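DNA alpha-glucosyltransferase (Enterobacteria phage T4, PDB 1XV5) is a bacteriophage glycosyltransferase of the GT-B class, with two Rossmann-like domains facing each other across a cleft that holds uridine-5'-diphosphate. Local coordinates at residues L330-D335 with Y383-S388; V172-P177 with L302-E307; I199-G204 with S229-G234; S288-Q293 with G317-F322. One frame throughout, in Å; residues are numbered along the deposited sequence.

Interaction 1: L330-D335 with Y383-S388; sequences LKFRVD and YQHQDS. With EDO (1,2-ethanediol), chain F.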
# COMPACT_ATOMS: atom_id res chain seq x y z
N LEU A 330 -7.69 -10.37 9.15
CA LEU A 330 -7.75 -8.95 9.45
C LEU A 330 -8.99 -8.63 10.28
O LEU A 330 -10.03 -9.27 10.11
CB LEU A 330 -7.77 -8.11 8.17
CG LEU A 330 -6.44 -7.98 7.43
CD1 LEU A 330 -6.67 -7.29 6.10
CD2 LEU A 330 -5.46 -7.18 8.29
N LYS A 331 -8.87 -7.65 11.17
CA LYS A 331 -9.98 -7.24 12.02
C LYS A 331 -10.53 -5.87 11.65
O LYS A 331 -9.78 -4.92 11.41
CB LYS A 331 -9.53 -7.23 13.49
CG LYS A 331 -9.13 -8.59 14.03
CD LYS A 331 -8.85 -8.52 15.52
CE LYS A 331 -8.41 -9.85 16.09
NZ LYS A 331 -7.04 -10.24 15.63
N PHE A 332 -11.86 -5.78 11.61
CA PHE A 332 -12.59 -4.56 11.28
C PHE A 332 -12.25 -3.46 12.29
O PHE A 332 -12.28 -3.69 13.50
CB PHE A 332 -14.09 -4.88 11.29
CG PHE A 332 -14.98 -3.80 10.74
CD1 PHE A 332 -14.53 -2.92 9.75
CD2 PHE A 332 -16.30 -3.71 11.16
CE1 PHE A 332 -15.39 -1.98 9.19
CE2 PHE A 332 -17.17 -2.78 10.61
CZ PHE A 332 -16.72 -1.91 9.62
N ARG A 333 -11.92 -2.27 11.80
CA ARG A 333 -11.57 -1.16 12.68
C ARG A 333 -12.68 -0.85 13.68
O ARG A 333 -12.41 -0.53 14.84
CB ARG A 333 -11.30 0.10 11.84
CG ARG A 333 -10.75 1.29 12.63
CD ARG A 333 -10.75 2.56 11.78
NE ARG A 333 -12.12 2.94 11.40
CZ ARG A 333 -12.95 3.60 12.19
NH1 ARG A 333 -12.57 3.99 13.40
NH2 ARG A 333 -14.19 3.85 11.79
N VAL A 334 -13.92 -0.96 13.24
CA VAL A 334 -15.07 -0.64 14.08
C VAL A 334 -15.34 -1.56 15.27
O VAL A 334 -15.48 -1.08 16.39
CB VAL A 334 -16.36 -0.53 13.23
CG1 VAL A 334 -17.56 -0.28 14.13
CG2 VAL A 334 -16.21 0.60 12.22
N ASP A 335 -15.43 -2.86 15.04
CA ASP A 335 -15.72 -3.76 16.15
C ASP A 335 -14.71 -4.88 16.40
O ASP A 335 -14.94 -5.76 17.23
CB ASP A 335 -17.12 -4.35 16.00
CG ASP A 335 -17.28 -5.13 14.72
OD1 ASP A 335 -16.25 -5.56 14.15
OD2 ASP A 335 -18.43 -5.32 14.29
N TYR A 383 -14.94 2.14 3.67
CA TYR A 383 -14.89 3.52 4.16
C TYR A 383 -14.82 3.48 5.70
O TYR A 383 -13.97 4.12 6.32
CB TYR A 383 -16.15 4.27 3.72
CG TYR A 383 -16.40 5.55 4.47
CD1 TYR A 383 -15.60 6.68 4.25
CD2 TYR A 383 -17.41 5.64 5.42
CE1 TYR A 383 -15.82 7.86 4.96
CE2 TYR A 383 -17.63 6.81 6.13
CZ TYR A 383 -16.83 7.92 5.90
OH TYR A 383 -17.06 9.09 6.59
N GLN A 384 -15.74 2.73 6.30
CA GLN A 384 -15.78 2.60 7.75
C GLN A 384 -14.50 1.98 8.29
O GLN A 384 -14.03 2.34 9.37
CB GLN A 384 -16.97 1.73 8.17
CG GLN A 384 -18.33 2.40 7.99
CD GLN A 384 -18.54 3.53 8.98
OE1 GLN A 384 -19.38 4.41 8.77
NE2 GLN A 384 -17.79 3.51 10.08
N HIS A 385 -13.92 1.06 7.53
CA HIS A 385 -12.71 0.40 7.99
C HIS A 385 -11.42 1.18 7.89
O HIS A 385 -10.61 1.14 8.83
CB HIS A 385 -12.52 -0.93 7.25
CG HIS A 385 -11.36 -1.73 7.76
ND1 HIS A 385 -10.22 -1.95 7.01
CD2 HIS A 385 -11.14 -2.31 8.96
CE1 HIS A 385 -9.35 -2.64 7.73
NE2 HIS A 385 -9.89 -2.87 8.92
N GLN A 386 -11.21 1.91 6.80
CA GLN A 386 -9.93 2.58 6.64
C GLN A 386 -9.89 3.96 5.99
O GLN A 386 -8.87 4.35 5.43
CB GLN A 386 -9.01 1.61 5.87
CG GLN A 386 -7.53 1.68 6.23
CD GLN A 386 -6.79 0.40 5.86
OE1 GLN A 386 -7.16 -0.69 6.31
NE2 GLN A 386 -5.76 0.53 5.04
N ASP A 387 -10.98 4.73 6.07
CA ASP A 387 -10.96 6.07 5.48
C ASP A 387 -10.04 6.96 6.31
O ASP A 387 -9.94 6.80 7.53
CB ASP A 387 -12.35 6.69 5.45
CG ASP A 387 -12.38 8.02 4.70
OD1 ASP A 387 -12.32 7.99 3.45
OD2 ASP A 387 -12.45 9.08 5.35
N SER A 388 -9.38 7.91 5.66
CA SER A 388 -8.47 8.83 6.34
C SER A 388 -9.15 9.59 7.48
O SER A 388 -8.53 9.87 8.50
CB SER A 388 -7.90 9.85 5.34
OG SER A 388 -7.08 9.21 4.38
C1 EDO F . -15.91 5.79 14.16
O1 EDO F . -16.11 4.40 13.85
C2 EDO F . -14.54 6.04 14.81
O2 EDO F . -14.47 5.48 16.13

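Interaction 2: V172-P177 with L302-E307; sequences VYNFQP and LQRSLE. With UDP (uridine-5'-diphosphate), chain C.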
# COMPACT_ATOMS: atom_id res chain seq x y z
N VAL A 172 5.52 0.56 20.36
CA VAL A 172 5.19 0.55 18.94
C VAL A 172 3.68 0.48 18.84
O VAL A 172 3.06 -0.44 19.38
CB VAL A 172 5.79 -0.67 18.20
CG1 VAL A 172 5.38 -0.63 16.72
CG2 VAL A 172 7.31 -0.67 18.33
N TYR A 173 3.08 1.45 18.16
CA TYR A 173 1.64 1.50 18.01
C TYR A 173 1.21 0.93 16.67
O TYR A 173 1.93 1.02 15.68
CB TYR A 173 1.16 2.95 18.09
CG TYR A 173 1.48 3.63 19.40
CD1 TYR A 173 0.69 3.42 20.52
CD2 TYR A 173 2.59 4.47 19.51
CE1 TYR A 173 0.99 4.04 21.73
CE2 TYR A 173 2.89 5.10 20.71
CZ TYR A 173 2.09 4.88 21.82
OH TYR A 173 2.39 5.50 23.01
N ASN A 174 0.02 0.34 16.64
CA ASN A 174 -0.48 -0.21 15.39
C ASN A 174 -1.11 0.93 14.60
O ASN A 174 -1.58 1.91 15.17
CB ASN A 174 -1.52 -1.28 15.66
CG ASN A 174 -2.05 -1.90 14.39
OD1 ASN A 174 -3.13 -1.56 13.91
ND2 ASN A 174 -1.27 -2.82 13.82
N PHE A 175 -1.12 0.80 13.28
CA PHE A 175 -1.72 1.80 12.42
C PHE A 175 -2.20 1.12 11.14
O PHE A 175 -1.77 0.01 10.82
CB PHE A 175 -0.71 2.90 12.05
CG PHE A 175 0.14 2.57 10.85
CD1 PHE A 175 -0.16 3.10 9.60
CD2 PHE A 175 1.25 1.73 10.97
CE1 PHE A 175 0.62 2.80 8.48
CE2 PHE A 175 2.04 1.43 9.87
CZ PHE A 175 1.72 1.96 8.61
N GLN A 176 -3.11 1.79 10.44
CA GLN A 176 -3.62 1.30 9.16
C GLN A 176 -3.26 2.40 8.18
O GLN A 176 -3.31 3.58 8.52
CB GLN A 176 -5.15 1.17 9.17
CG GLN A 176 -5.72 0.18 10.14
CD GLN A 176 -7.23 0.28 10.20
OE1 GLN A 176 -7.94 -0.11 9.26
NE2 GLN A 176 -7.73 0.82 11.30
N PRO A 177 -2.89 2.03 6.94
CA PRO A 177 -2.53 3.03 5.92
C PRO A 177 -3.85 3.56 5.34
O PRO A 177 -4.51 2.87 4.55
CB PRO A 177 -1.71 2.22 4.92
CG PRO A 177 -2.35 0.86 4.99
CD PRO A 177 -2.61 0.66 6.47
N LEU A 302 -0.67 -9.48 9.63
CA LEU A 302 -2.00 -8.89 9.52
C LEU A 302 -2.71 -8.59 10.84
O LEU A 302 -2.87 -9.47 11.68
CB LEU A 302 -2.89 -9.82 8.68
CG LEU A 302 -2.37 -10.09 7.26
CD1 LEU A 302 -3.17 -11.21 6.61
CD2 LEU A 302 -2.47 -8.81 6.42
N GLN A 303 -3.13 -7.34 11.00
CA GLN A 303 -3.86 -6.91 12.19
C GLN A 303 -5.13 -6.20 11.73
O GLN A 303 -6.22 -6.79 11.79
CB GLN A 303 -2.99 -5.99 13.06
CG GLN A 303 -3.56 -5.77 14.47
CD GLN A 303 -2.50 -5.36 15.48
OE1 GLN A 303 -1.39 -5.89 15.48
NE2 GLN A 303 -2.85 -4.42 16.36
N ARG A 304 -5.01 -4.96 11.27
CA ARG A 304 -6.17 -4.20 10.78
C ARG A 304 -5.91 -3.59 9.40
O ARG A 304 -6.82 -3.10 8.76
CB ARG A 304 -6.50 -3.02 11.71
CG ARG A 304 -7.00 -3.38 13.11
CD ARG A 304 -7.30 -2.10 13.90
NE ARG A 304 -6.11 -1.26 14.05
CZ ARG A 304 -6.13 0.02 14.41
NH1 ARG A 304 -4.99 0.70 14.52
NH2 ARG A 304 -7.28 0.63 14.64
N SER A 305 -4.67 -3.64 8.94
CA SER A 305 -4.33 -3.01 7.67
C SER A 305 -4.63 -3.70 6.35
O SER A 305 -4.09 -4.76 6.05
CB SER A 305 -2.84 -2.65 7.67
OG SER A 305 -2.50 -1.85 8.79
N LEU A 306 -5.51 -3.08 5.56
CA LEU A 306 -5.77 -3.56 4.22
C LEU A 306 -4.73 -2.72 3.48
O LEU A 306 -4.15 -1.81 4.07
CB LEU A 306 -7.17 -3.20 3.72
CG LEU A 306 -8.29 -4.17 4.08
CD1 LEU A 306 -9.63 -3.61 3.61
CD2 LEU A 306 -8.02 -5.54 3.44
N GLU A 307 -4.49 -3.03 2.22
CA GLU A 307 -3.52 -2.28 1.43
C GLU A 307 -4.25 -1.27 0.56
O GLU A 307 -5.47 -1.32 0.41
CB GLU A 307 -2.72 -3.24 0.56
CG GLU A 307 -1.92 -4.23 1.37
CD GLU A 307 -1.17 -5.22 0.52
OE1 GLU A 307 -1.78 -6.21 0.06
OE2 GLU A 307 0.03 -4.98 0.29
N1 UDP C . 0.45 1.75 -7.74
C2 UDP C . 0.47 2.58 -8.84
N3 UDP C . 1.11 2.06 -9.94
C4 UDP C . 1.70 0.82 -10.05
C5 UDP C . 1.62 0.01 -8.87
C6 UDP C . 1.01 0.49 -7.78
O2 UDP C . -0.04 3.69 -8.84
O4 UDP C . 2.23 0.49 -11.11
C1' UDP C . -0.20 2.25 -6.52
C2' UDP C . -1.38 1.42 -6.03
O2' UDP C . -2.55 1.72 -6.75
C3' UDP C . -1.41 1.84 -4.57
C4' UDP C . 0.08 1.88 -4.22
O4' UDP C . 0.75 2.20 -5.47
O3' UDP C . -1.97 3.15 -4.46
C5' UDP C . 0.64 0.59 -3.66
O5' UDP C . 0.29 0.47 -2.29
PA UDP C . -0.24 -0.90 -1.65
O1A UDP C . -0.49 -0.60 -0.23
O2A UDP C . -1.36 -1.41 -2.49
O3A UDP C . 0.99 -1.96 -1.79
PB UDP C . 2.62 -1.76 -1.75
O1B UDP C . 3.18 -2.97 -1.10
O2B UDP C . 3.07 -1.40 -3.11
O3B UDP C . 2.84 -0.52 -0.78
O HOH W 1 -3.10 -2.74 11.32

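Interaction 3: I199-G204 with S229-G234; sequences INRWIG and STVMEG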
# COMPACT_ATOMS: atom_id res chain seq x y z
N ILE A 199 -14.84 -7.88 -17.74
CA ILE A 199 -13.46 -7.52 -17.46
C ILE A 199 -13.11 -7.80 -16.01
O ILE A 199 -13.80 -7.35 -15.09
CB ILE A 199 -13.19 -6.03 -17.74
CG1 ILE A 199 -13.59 -5.67 -19.17
CG2 ILE A 199 -11.72 -5.71 -17.49
CD1 ILE A 199 -12.92 -6.52 -20.24
N ASN A 200 -12.03 -8.56 -15.81
CA ASN A 200 -11.55 -8.91 -14.48
C ASN A 200 -10.17 -8.29 -14.39
O ASN A 200 -9.25 -8.73 -15.08
CB ASN A 200 -11.51 -10.43 -14.33
CG ASN A 200 -12.87 -11.06 -14.55
OD1 ASN A 200 -13.26 -11.36 -15.69
ND2 ASN A 200 -13.61 -11.25 -13.47
N ARG A 201 -10.03 -7.28 -13.54
CA ARG A 201 -8.77 -6.55 -13.43
C ARG A 201 -8.08 -6.69 -12.08
O ARG A 201 -8.61 -6.30 -11.04
CB ARG A 201 -9.04 -5.07 -13.75
CG ARG A 201 -7.81 -4.19 -13.96
CD ARG A 201 -8.25 -2.75 -14.28
NE ARG A 201 -9.14 -2.69 -15.45
CZ ARG A 201 -8.74 -2.62 -16.71
NH1 ARG A 201 -7.44 -2.59 -17.01
NH2 ARG A 201 -9.63 -2.61 -17.69
N TRP A 202 -6.87 -7.25 -12.12
CA TRP A 202 -6.03 -7.45 -10.94
C TRP A 202 -5.03 -6.30 -10.92
O TRP A 202 -4.53 -5.90 -11.97
CB TRP A 202 -5.29 -8.78 -11.09
CG TRP A 202 -4.37 -9.15 -9.96
CD1 TRP A 202 -4.65 -9.98 -8.91
CD2 TRP A 202 -3.00 -8.74 -9.79
NE1 TRP A 202 -3.54 -10.11 -8.10
CE2 TRP A 202 -2.52 -9.36 -8.62
CE3 TRP A 202 -2.14 -7.90 -10.52
CZ2 TRP A 202 -1.21 -9.18 -8.15
CZ3 TRP A 202 -0.84 -7.72 -10.05
CH2 TRP A 202 -0.39 -8.35 -8.88
N ILE A 203 -4.73 -5.77 -9.73
CA ILE A 203 -3.75 -4.70 -9.60
C ILE A 203 -2.76 -5.01 -8.48
O ILE A 203 -3.13 -5.58 -7.45
CB ILE A 203 -4.40 -3.31 -9.31
CG1 ILE A 203 -5.36 -3.42 -8.13
CG2 ILE A 203 -5.10 -2.79 -10.56
CD1 ILE A 203 -5.86 -2.05 -7.62
N GLY A 204 -1.50 -4.64 -8.69
CA GLY A 204 -0.46 -4.88 -7.70
C GLY A 204 0.91 -4.72 -8.32
O GLY A 204 1.14 -3.81 -9.12
N SER A 229 -12.54 -11.84 -19.69
CA SER A 229 -11.21 -11.29 -19.95
C SER A 229 -10.50 -10.93 -18.66
O SER A 229 -11.12 -10.50 -17.69
CB SER A 229 -11.32 -10.04 -20.82
OG SER A 229 -11.99 -10.33 -22.03
N THR A 230 -9.18 -11.09 -18.66
CA THR A 230 -8.38 -10.76 -17.49
C THR A 230 -7.25 -9.81 -17.84
O THR A 230 -6.54 -10.00 -18.82
CB THR A 230 -7.78 -12.03 -16.84
OG1 THR A 230 -8.83 -12.81 -16.27
CG2 THR A 230 -6.78 -11.65 -15.75
N VAL A 231 -7.12 -8.78 -17.02
CA VAL A 231 -6.08 -7.78 -17.16
C VAL A 231 -5.39 -7.71 -15.81
O VAL A 231 -6.04 -7.78 -14.76
CB VAL A 231 -6.65 -6.39 -17.49
CG1 VAL A 231 -5.53 -5.35 -17.50
CG2 VAL A 231 -7.36 -6.42 -18.84
N MET A 232 -4.07 -7.59 -15.83
CA MET A 232 -3.29 -7.51 -14.60
C MET A 232 -2.36 -6.31 -14.76
O MET A 232 -1.50 -6.29 -15.64
CB MET A 232 -2.52 -8.81 -14.39
CG MET A 232 -3.45 -10.02 -14.30
SD MET A 232 -2.60 -11.62 -14.20
CE MET A 232 -1.89 -11.48 -12.62
N GLU A 233 -2.55 -5.31 -13.91
CA GLU A 233 -1.77 -4.09 -13.98
C GLU A 233 -0.72 -3.94 -12.89
O GLU A 233 -0.97 -4.25 -11.73
CB GLU A 233 -2.69 -2.87 -13.93
CG GLU A 233 -3.68 -2.74 -15.08
CD GLU A 233 -4.41 -1.40 -15.08
OE1 GLU A 233 -3.80 -0.40 -14.66
OE2 GLU A 233 -5.58 -1.35 -15.50
N GLY A 234 0.46 -3.45 -13.27
CA GLY A 234 1.52 -3.21 -12.31
C GLY A 234 2.64 -4.22 -12.21
O GLY A 234 3.56 -4.03 -11.42

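Interaction 4: S288-Q293 with G317-F322; sequences SGFGYQ and GTIPVF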
# COMPACT_ATOMS: atom_id res chain seq x y z
N SER A 288 -14.57 -1.62 -14.87
CA SER A 288 -14.33 -3.06 -14.91
C SER A 288 -15.30 -3.77 -13.97
O SER A 288 -15.53 -3.32 -12.85
CB SER A 288 -12.89 -3.37 -14.50
OG SER A 288 -11.97 -2.73 -15.36
N GLY A 289 -15.85 -4.88 -14.43
CA GLY A 289 -16.80 -5.61 -13.61
C GLY A 289 -16.27 -6.05 -12.26
O GLY A 289 -16.91 -5.84 -11.22
N PHE A 290 -15.09 -6.66 -12.26
CA PHE A 290 -14.52 -7.16 -11.02
C PHE A 290 -13.04 -6.83 -10.87
O PHE A 290 -12.26 -6.99 -11.81
CB PHE A 290 -14.75 -8.67 -10.93
CG PHE A 290 -16.19 -9.05 -11.07
CD1 PHE A 290 -16.77 -9.19 -12.32
CD2 PHE A 290 -16.99 -9.17 -9.94
CE1 PHE A 290 -18.15 -9.42 -12.45
CE2 PHE A 290 -18.36 -9.40 -10.05
CZ PHE A 290 -18.94 -9.52 -11.31
N GLY A 291 -12.69 -6.35 -9.68
CA GLY A 291 -11.32 -6.00 -9.36
C GLY A 291 -10.77 -7.05 -8.42
O GLY A 291 -11.47 -7.51 -7.51
N TYR A 292 -9.50 -7.41 -8.61
CA TYR A 292 -8.87 -8.43 -7.79
C TYR A 292 -7.65 -7.93 -7.03
O TYR A 292 -6.79 -7.25 -7.58
CB TYR A 292 -8.44 -9.60 -8.67
CG TYR A 292 -9.59 -10.32 -9.34
CD1 TYR A 292 -9.92 -11.63 -8.99
CD2 TYR A 292 -10.35 -9.69 -10.33
CE1 TYR A 292 -10.98 -12.29 -9.60
CE2 TYR A 292 -11.41 -10.35 -10.95
CZ TYR A 292 -11.72 -11.65 -10.58
OH TYR A 292 -12.77 -12.30 -11.19
N GLN A 293 -7.60 -8.29 -5.76
CA GLN A 293 -6.48 -7.93 -4.90
C GLN A 293 -6.33 -9.21 -4.09
O GLN A 293 -7.08 -9.46 -3.15
CB GLN A 293 -6.84 -6.75 -4.00
CG GLN A 293 -5.64 -5.91 -3.60
CD GLN A 293 -4.78 -6.57 -2.55
OE1 GLN A 293 -4.86 -7.78 -2.33
NE2 GLN A 293 -3.94 -5.78 -1.89
N GLY A 317 -15.70 1.86 -7.24
CA GLY A 317 -16.95 1.29 -7.70
C GLY A 317 -16.97 -0.04 -8.44
O GLY A 317 -17.95 -0.32 -9.13
N THR A 318 -15.92 -0.83 -8.33
CA THR A 318 -15.95 -2.15 -8.97
C THR A 318 -16.28 -3.10 -7.82
O THR A 318 -16.36 -2.67 -6.67
CB THR A 318 -14.59 -2.55 -9.58
OG1 THR A 318 -14.73 -3.80 -10.27
CG2 THR A 318 -13.52 -2.70 -8.51
N ILE A 319 -16.50 -4.37 -8.12
CA ILE A 319 -16.77 -5.34 -7.06
C ILE A 319 -15.42 -5.88 -6.60
O ILE A 319 -14.67 -6.43 -7.40
CB ILE A 319 -17.62 -6.52 -7.56
CG1 ILE A 319 -19.06 -6.06 -7.79
CG2 ILE A 319 -17.57 -7.67 -6.55
CD1 ILE A 319 -19.77 -5.61 -6.52
N PRO A 320 -15.09 -5.70 -5.32
CA PRO A 320 -13.80 -6.19 -4.82
C PRO A 320 -13.75 -7.70 -4.62
O PRO A 320 -14.65 -8.28 -4.02
CB PRO A 320 -13.62 -5.46 -3.49
CG PRO A 320 -14.52 -4.26 -3.60
CD PRO A 320 -15.72 -4.81 -4.33
N VAL A 321 -12.70 -8.32 -5.13
CA VAL A 321 -12.50 -9.74 -4.95
C VAL A 321 -11.18 -9.83 -4.19
O VAL A 321 -10.12 -9.55 -4.76
CB VAL A 321 -12.40 -10.48 -6.31
CG1 VAL A 321 -12.15 -11.97 -6.07
CG2 VAL A 321 -13.69 -10.28 -7.11
N PHE A 322 -11.25 -10.18 -2.91
CA PHE A 322 -10.08 -10.28 -2.04
C PHE A 322 -9.76 -11.72 -1.64
O PHE A 322 -10.62 -12.59 -1.69
CB PHE A 322 -10.29 -9.49 -0.74
CG PHE A 322 -10.47 -8.00 -0.90
CD1 PHE A 322 -10.16 -7.35 -2.09
CD2 PHE A 322 -10.91 -7.23 0.18
CE1 PHE A 322 -10.28 -5.96 -2.21
CE2 PHE A 322 -11.04 -5.85 0.08
CZ PHE A 322 -10.73 -5.21 -1.12

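Interaction 1: L330-D335 with Y383-S388
The H385 imidazole lies edge-on along the backbone from K331 to R333 and beside the rim of the F332 ring. Its NE2 donates to K331 O at 3.2 Å; the N-H...O angle is 145°, and the donor stands above the carbonyl plane, not on a lone pair. F332 brings CD1 to within 3.5 Å of H385 CD2. The two rings meet rim to rim, planes 25° apart, with neither over the other's face, while F332 CZ reaches the aliphatic CB of Q384 at 3.9 Å.

R333 reaches the main chain of the helix end. Its chain runs straight from the backbone and then bends at the third torsion (chi3 63°), which turns the guanidinium edge-on to Q384 O. NE and NH2 of R333 both donate to that one oxygen, each at 2.9 Å, and the oxygen lies in the guanidinium plane. Two bonds thus grip a main-chain carbonyl in the last turns of the helix and limit rotation of the guanidinium. R333 NH2 also donates to O1 of a bound 1,2-ethanediol at 2.9 Å, probably a crystallisation additive.

The contact ties the loop that follows helix 324-329 to the C-terminal part of helix 368-386. F381 stacks on F332 and H342 meets it edge-to-face, F390 of helix 388-399 makes a cation-pi contact with R333, and Q176 from the loop beyond strand 172-174 touches both R333 and H385.

Interaction 2: V172-P177 with L302-E307
Where the first Rossmann-like domain of this GT-B enzyme hands over to the second, N174, in the edge strand 172-174, meets R304 in the loop leading to helix 308-316. With CG anti to the backbone nitrogen (chi1 -179°), the N174 amide swings across to the arginine, which is bent at its third torsion and holds OD1 side-on. NH1 of R304 donates to N174 OD1 at 3.0 Å on a lone pair in the amide plane; R304 NE reaches the same OD1 at 3.0 Å, tilted from that plane. NH1 of R304 also forms a salt bridge with E394.

On the N174 amide lies that of Q303, coming from the opposite direction with the planes only 9° apart and N174 ND2 3.3 Å from Q303 CD. The amides stack, and the angle is poor for a hydrogen bond between them; Q303 OE1 accepts from D143 N. A water bridges the two segments, accepting from R304 N at 2.9 Å, close to N174 OD1 and 2.7 Å from S305 OG, which is also hydrogen-bonded to H141.

Further along, the aliphatic part of Q176 crosses R304, with Q176 CG 3.6 Å from R304 CB. The P177 ring lies against S305 and L306, P177 CG being 3.3 Å from L306 O. E307 follows at the N-cap of helix 308-316, salt-bridged to K210, its CB 3.5 Å from O1A of uridine-5'-diphosphate. The chain leaving the last strand of the first domain packs on a second-domain loop that runs into a helix start beside the diphosphate, consistent with a GT-B interdomain junction.

Interaction 3: I199-G204 with S229-G234
Strands 199-203 and 229-233 run parallel, 4.6 Å apart at closest approach, and the middle of the pair is the tight part. V231 N donates to N200 O, W202 N to V231 O at 2.8 Å and E233 N to W202 O at 2.8 Å, all close to straight. CA-H...O contacts, such as M232 CA to W202 O, close the gaps between them.

On the face carrying R201, V231 and E233, the packing is equally close. R201 lies alongside V231, its chain bent at chi3 (-57°) so that V231 CB sits over one face of the guanidinium and R201 NH1 comes 3.4 Å from V231 CG1. The same NH1 makes a salt bridge to E233 OE2 at 2.7 Å, entering on the anti lone pair with guanidinium and carboxylate planes nearly perpendicular. E233 OE1 goes to R284 of helix 278-286, and R201 NE to S288 OG, so both members of the pair have a further partner.

The strands belong to a beta-alpha-beta crossover of the second Rossmann-like domain, with helix 212-223 between them covering the face of N200, T230 and M232. That face is packed through longer van der Waals contacts: the methyl CE of M232 rests over the rim of the W202 indole, 4.1 Å from W202 CD2. The ends are somewhat looser, though N200 N still donates to S229 O at 2.9 Å. I199 and S229 touch through CD1 and CB, and at the cleft end G204 N to E233 O stretches to 3.1 Å, beside G204 and G234, which line the uridine-5'-diphosphate pocket.

Interaction 4: S288-Q293 with G317-F322
V321 packs over one face of the Y292 ring: its CB is 4.1 Å from the ring centroid and 21° off the normal, a CH-pi contact offset toward the rim, with V321 CG1 3.7 Å from Y292 CD1. The two side chains run side by side in the same direction, as do F290 and I319 next to them, where I319 CB meets F290 CD2 at 3.6 Å, obliquely to the ring. All four share one face of the sheet, and helix 354-365 lies against it.

These are parallel neighbours, strands 290-293 and 319-322, in the second Rossmann-like domain, joined by helix 308-316 as a beta-alpha-beta unit. The backbone bonds include G291 N to I319 O and V321 N to G291 O at 2.8 Å.

Before the strand, T318 turns OG1 anti to its own nitrogen (chi1 -176°), directing the hydroxyl to S288 O at 2.7 Å, above that carbonyl's plane; T318 CG2 is packed against G291, 3.9 Å from G291 N. G317, just ahead, closes helix 308-316 in a Schellman motif. On the opposite face the stem of Q293 touches the F322 ring, Q293 CB to F322 CD1 at 3.9 Å, while its NE2 donates to T309 OG1 and E307 OE1.

Along the chain, interaction 2 opens first, at 172-177. Interaction 3 then forms wholly within the 172-307 span, interaction 4 crosses it, because 302-307 lies between its two strands, and interaction 1 comes last. Interactions 3 and 4, centres about 9 Å apart, share the seven-stranded parallel sheet of the second domain, where strands 199-203 and 288-293 are neighbours. Interactions 1 and 2 have centres about 10 Å apart at the domain junction, touching through Q386 and P177 and through K331 and Q303. Interaction 4 meets interaction 2 through Q293 and E307. The second domain's sheet is thus tied to the joint with the first domain, beside uridine-5'-diphosphate.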